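Local coordinates for Plm1 (Streptomyces sp. HK803, PDB 4HXY), which probably uses NADPH to reduce the beta-keto group of a polyketide intermediate, as the ketoreductase of the first phoslactomycin synthase module, at residues W51-A64 with E76-T89. Numbering follows the deposited sequence.
Sequences WDRSTAPDGVLVGA and EVAGHPTGPVWCVT
Val60, Val62 and Val85 pack on one face of two parallel strands, with CG2 of Val62 4.1 Å from CG1 of Val85 and CB of Val60 against CG2 of Val85. CG2 of Val60 points the same way as that of Val62 and meets CB of Thr82 at 3.7 Å; its CG1 stands anti to the backbone N (chi1 -179°), which leaves CG2 beside that nitrogen and facing the loop before strand 85-89. Cys87 SG and Ala64 CB extend the same face. On the other face Leu61 CD1 meets Val88 CG1 at 3.8 Å, the two side chains crossing near a right angle.

The backbones join by a parallel ladder. Val60 N donates to Pro84 O, Trp86 N to Val60 O, Val62 N to Trp86 O, Val88 N to Val62 O and Ala64 N to Val88 O. Gly83 N adds a bond to Pro57 O ahead of the strands.

Farther out, CH2 of Trp51 touches CB of His80 at 3.6 Å. Arg53 CG sits over the centre of the His80 ring in a CH-pi contact, 3.5 Å from the centroid. Replacing His80 with an alanine would probably strip the Arg53 chain of this flat support and let it move more freely. Arg53 CD lies over the rim of one Trp51 ring face, and Trp51 CE3 sits over the guanidinium near its rim. NH1 bonds to Trp51 O and Ala48 O. At the polar edge NH2 forms a salt bridge with Glu76 OE1 at 2.8 Å, though its hydrogen bond is weak, bent to 123°. A water accepts from Arg53 NE and donates to Glu76 O.

Strand 28-32 pairs with 59-63, and strand 125-131 with 85-90. Strand 59-63, helix 67-77 and strand 85-90 form a beta-alpha-beta unit, the repeating element of Rossmann-type folds, here N-terminal to the NADPH-binding residues.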
loop_
_atom_site.group_PDB
_atom_site.type_symbol
_atom_site.label_atom_id
_atom_site.label_comp_id
_atom_site.label_asym_id
_atom_site.label_seq_id
_atom_site.Cartn_x
_atom_site.Cartn_y
_atom_site.Cartn_z
ATOM N N TRP A 51 -5.335 21.618 24.780
ATOM C CA TRP A 51 -6.460 22.077 23.970
ATOM C C TRP A 51 -7.759 22.086 24.780
ATOM O O TRP A 51 -8.154 21.067 25.341
ATOM C CB TRP A 51 -6.604 21.165 22.746
ATOM C CG TRP A 51 -7.736 21.457 21.820
ATOM C CD1 TRP A 51 -8.312 22.672 21.550
ATOM C CD2 TRP A 51 -8.385 20.510 20.971
ATOM N NE1 TRP A 51 -9.309 22.521 20.615
ATOM C CE2 TRP A 51 -9.363 21.206 20.232
ATOM C CE3 TRP A 51 -8.236 19.136 20.764
ATOM C CZ2 TRP A 51 -10.194 20.572 19.314
ATOM C CZ3 TRP A 51 -9.060 18.506 19.847
ATOM C CH2 TRP A 51 -10.035 19.221 19.142
ATOM N N ASP A 52 -8.395 23.249 24.845
ATOM C CA ASP A 52 -9.776 23.354 25.309
ATOM C C ASP A 52 -10.659 23.028 24.104
ATOM O O ASP A 52 -10.752 23.830 23.166
ATOM C CB ASP A 52 -10.066 24.769 25.822
ATOM C CG ASP A 52 -11.488 24.924 26.352
ATOM O OD1 ASP A 52 -11.670 25.670 27.345
ATOM O OD2 ASP A 52 -12.421 24.307 25.785
ATOM N N ARG A 53 -11.313 21.869 24.142
ATOM C CA ARG A 53 -12.074 21.350 22.999
ATOM C C ARG A 53 -13.220 22.246 22.512
ATOM O O ARG A 53 -13.784 22.000 21.435
ATOM C CB ARG A 53 -12.604 19.939 23.293
ATOM C CG ARG A 53 -11.697 18.805 22.796
ATOM C CD ARG A 53 -10.438 18.683 23.615
ATOM N NE ARG A 53 -9.671 17.487 23.264
ATOM C CZ ARG A 53 -8.450 17.214 23.715
ATOM N NH1 ARG A 53 -7.828 18.045 24.554
ATOM N NH2 ARG A 53 -7.841 16.103 23.324
ATOM N N SER A 54 -13.564 23.272 23.286
ATOM C CA SER A 54 -14.557 24.255 22.849
ATOM C C SER A 54 -13.986 25.258 21.835
ATOM O O SER A 54 -14.732 25.819 21.042
ATOM C CB SER A 54 -15.189 24.968 24.053
ATOM O OG SER A 54 -14.258 25.779 24.742
ATOM N N THR A 55 -12.673 25.472 21.852
ATOM C CA THR A 55 -12.014 26.339 20.871
ATOM C C THR A 55 -11.701 25.548 19.590
ATOM O O THR A 55 -11.258 24.397 19.667
ATOM C CB THR A 55 -10.716 26.929 21.435
ATOM O OG1 THR A 55 -11.023 27.801 22.531
ATOM C CG2 THR A 55 -9.964 27.722 20.356
ATOM N N ALA A 56 -11.955 26.152 18.429
ATOM C CA ALA A 56 -11.599 25.539 17.140
ATOM C C ALA A 56 -10.206 26.007 16.687
ATOM O O ALA A 56 -10.025 27.167 16.331
ATOM C CB ALA A 56 -12.660 25.872 16.074
ATOM N N PRO A 57 -9.206 25.102 16.681
ATOM C CA PRO A 57 -7.929 25.560 16.163
ATOM C C PRO A 57 -8.021 25.899 14.687
ATOM O O PRO A 57 -8.876 25.367 13.972
ATOM C CB PRO A 57 -6.985 24.360 16.392
ATOM C CG PRO A 57 -7.862 23.214 16.613
ATOM C CD PRO A 57 -9.125 23.732 17.221
ATOM N N ASP A 58 -7.132 26.779 14.246
ATOM C CA ASP A 58 -7.076 27.232 12.855
ATOM C C ASP A 58 -6.560 26.125 11.937
ATOM O O ASP A 58 -6.804 26.137 10.735
ATOM C CB ASP A 58 -6.193 28.481 12.744
ATOM C CG ASP A 58 -6.777 29.674 13.521
ATOM O OD1 ASP A 58 -7.997 29.874 13.389
ATOM O OD2 ASP A 58 -6.045 30.367 14.263
ATOM N N GLY A 59 -5.833 25.172 12.527
ATOM C CA GLY A 59 -5.322 24.021 11.797
ATOM C C GLY A 59 -4.825 22.945 12.753
ATOM O O GLY A 59 -4.653 23.197 13.938
ATOM N N VAL A 60 -4.598 21.740 12.224
ATOM C CA VAL A 60 -4.061 20.619 12.993
ATOM C C VAL A 60 -2.853 20.068 12.249
ATOM O O VAL A 60 -2.921 19.841 11.040
ATOM C CB VAL A 60 -5.110 19.503 13.214
ATOM C CG1 VAL A 60 -4.528 18.364 14.044
ATOM C CG2 VAL A 60 -6.385 20.089 13.906
ATOM N N LEU A 61 -1.724 19.922 12.944
ATOM C CA LEU A 61 -0.558 19.322 12.341
ATOM C C LEU A 61 -0.240 18.047 13.102
ATOM O O LEU A 61 -0.080 18.071 14.318
ATOM C CB LEU A 61 0.644 20.270 12.331
ATOM C CG LEU A 61 1.892 19.679 11.664
ATOM C CD1 LEU A 61 1.634 19.410 10.167
ATOM C CD2 LEU A 61 3.113 20.587 11.863
ATOM N N VAL A 62 -0.240 16.933 12.371
ATOM C CA VAL A 62 -0.009 15.621 12.932
ATOM C C VAL A 62 1.314 15.078 12.451
ATOM O O VAL A 62 1.550 14.958 11.258
ATOM C CB VAL A 62 -1.085 14.615 12.486
ATOM C CG1 VAL A 62 -0.850 13.262 13.146
ATOM C CG2 VAL A 62 -2.503 15.133 12.784
ATOM N N GLY A 63 2.172 14.701 13.388
ATOM C CA GLY A 63 3.430 14.075 13.057
ATOM C C GLY A 63 3.303 12.585 13.285
ATOM O O GLY A 63 3.109 12.167 14.434
ATOM N N ALA A 64 3.383 11.800 12.212
ATOM C CA ALA A 64 3.067 10.372 12.251
ATOM C C ALA A 64 4.190 9.526 11.679
ATOM O O ALA A 64 4.678 9.779 10.585
ATOM C CB ALA A 64 1.808 10.106 11.459
ATOM N N GLU A 76 -8.722 11.930 18.079
ATOM C CA GLU A 76 -8.668 13.081 18.982
ATOM C C GLU A 76 -9.505 14.240 18.498
ATOM O O GLU A 76 -10.096 14.943 19.293
ATOM C CB GLU A 76 -7.255 13.607 19.169
ATOM C CG GLU A 76 -6.376 12.764 20.005
ATOM C CD GLU A 76 -6.708 12.768 21.486
ATOM O OE1 GLU A 76 -7.401 13.663 21.987
ATOM O OE2 GLU A 76 -6.259 11.838 22.147
ATOM N N VAL A 77 -9.489 14.477 17.197
ATOM C CA VAL A 77 -10.228 15.603 16.637
ATOM C C VAL A 77 -11.647 15.281 16.186
ATOM O O VAL A 77 -12.354 16.149 15.717
ATOM C CB VAL A 77 -9.451 16.335 15.518
ATOM C CG1 VAL A 77 -8.150 16.872 16.059
ATOM C CG2 VAL A 77 -9.222 15.451 14.336
ATOM N N ALA A 78 -12.039 14.025 16.310
ATOM C CA ALA A 78 -13.366 13.636 15.896
ATOM C C ALA A 78 -14.395 14.321 16.752
ATOM O O ALA A 78 -14.286 14.343 17.967
ATOM C CB ALA A 78 -13.510 12.142 16.035
ATOM N N GLY A 79 -15.419 14.847 16.122
ATOM C CA GLY A 79 -16.496 15.448 16.866
ATOM C C GLY A 79 -16.206 16.831 17.393
ATOM O O GLY A 79 -17.018 17.392 18.110
ATOM N N HIS A 80 -15.059 17.384 17.029
ATOM C CA HIS A 80 -14.709 18.734 17.427
ATOM C C HIS A 80 -14.377 19.551 16.205
ATOM O O HIS A 80 -13.709 19.061 15.317
ATOM C CB HIS A 80 -13.520 18.735 18.375
ATOM C CG HIS A 80 -13.724 17.900 19.593
ATOM N ND1 HIS A 80 -14.689 18.181 20.533
ATOM C CD2 HIS A 80 -13.084 16.795 20.030
ATOM C CE1 HIS A 80 -14.639 17.280 21.493
ATOM N NE2 HIS A 80 -13.671 16.430 21.214
ATOM N N PRO A 81 -14.848 20.791 16.137
ATOM C CA PRO A 81 -14.479 21.620 15.005
ATOM C C PRO A 81 -13.000 21.988 15.021
ATOM O O PRO A 81 -12.468 22.385 16.054
ATOM C CB PRO A 81 -15.355 22.880 15.177
ATOM C CG PRO A 81 -16.432 22.483 16.043
ATOM C CD PRO A 81 -15.908 21.413 16.948
ATOM N N THR A 82 -12.339 21.807 13.880
ATOM C CA THR A 82 -10.991 22.302 13.689
ATOM C C THR A 82 -10.830 22.734 12.249
ATOM O O THR A 82 -11.606 22.362 11.377
ATOM C CB THR A 82 -9.910 21.217 13.946
ATOM O OG1 THR A 82 -9.950 20.255 12.890
ATOM C CG2 THR A 82 -10.122 20.514 15.296
ATOM N N GLY A 83 -9.780 23.492 11.996
ATOM C CA GLY A 83 -9.371 23.748 10.637
ATOM C C GLY A 83 -8.784 22.503 9.994
ATOM O O GLY A 83 -8.862 21.399 10.561
ATOM N N PRO A 84 -8.168 22.675 8.816
ATOM C CA PRO A 84 -7.617 21.546 8.064
ATOM C C PRO A 84 -6.596 20.716 8.856
ATOM O O PRO A 84 -5.768 21.273 9.575
ATOM C CB PRO A 84 -6.922 22.220 6.876
ATOM C CG PRO A 84 -7.496 23.597 6.786
ATOM C CD PRO A 84 -7.888 23.971 8.170
ATOM N N VAL A 85 -6.675 19.402 8.689
ATOM C CA VAL A 85 -5.791 18.455 9.337
ATOM C C VAL A 85 -4.710 18.035 8.360
ATOM O O VAL A 85 -4.988 17.407 7.329
ATOM C CB VAL A 85 -6.555 17.211 9.783
ATOM C CG1 VAL A 85 -5.621 16.200 10.419
ATOM C CG2 VAL A 85 -7.677 17.615 10.763
ATOM N N TRP A 86 -3.484 18.377 8.707
ATOM C CA TRP A 86 -2.324 18.076 7.889
ATOM C C TRP A 86 -1.471 17.073 8.628
ATOM O O TRP A 86 -1.327 17.168 9.855
ATOM C CB TRP A 86 -1.531 19.370 7.633
ATOM C CG TRP A 86 -2.133 20.226 6.588
ATOM C CD1 TRP A 86 -3.027 21.250 6.765
ATOM C CD2 TRP A 86 -1.901 20.135 5.175
ATOM N NE1 TRP A 86 -3.371 21.783 5.541
ATOM C CE2 TRP A 86 -2.705 21.113 4.556
ATOM C CE3 TRP A 86 -1.114 19.303 4.379
ATOM C CZ2 TRP A 86 -2.726 21.290 3.169
ATOM C CZ3 TRP A 86 -1.145 19.464 3.013
ATOM C CH2 TRP A 86 -1.932 20.457 2.418
ATOM N N CYS A 87 -0.901 16.125 7.891
ATOM C CA CYS A 87 -0.057 15.086 8.470
ATOM C C CYS A 87 1.315 15.110 7.814
ATOM O O CYS A 87 1.411 14.995 6.583
ATOM C CB CYS A 87 -0.717 13.721 8.295
ATOM S SG CYS A 87 0.252 12.368 9.008
ATOM N N VAL A 88 2.366 15.258 8.626
ATOM C CA VAL A 88 3.745 15.217 8.110
ATOM C C VAL A 88 4.442 13.899 8.465
ATOM O O VAL A 88 4.294 13.374 9.564
ATOM C CB VAL A 88 4.621 16.396 8.587
ATOM C CG1 VAL A 88 4.176 17.676 7.924
ATOM C CG2 VAL A 88 4.608 16.524 10.125
ATOM N N THR A 89 5.165 13.374 7.492
ATOM C CA THR A 89 5.899 12.131 7.602
ATOM C C THR A 89 7.320 12.386 7.103
ATOM O O THR A 89 7.629 13.484 6.652
ATOM C CB THR A 89 5.281 11.053 6.714
ATOM O OG1 THR A 89 5.261 11.492 5.342
ATOM C CG2 THR A 89 3.857 10.769 7.161
HETATM O O HOH W 1 -10.416 15.250 21.879
HETATM O O HOH W 2 -13.465 22.791 18.529
#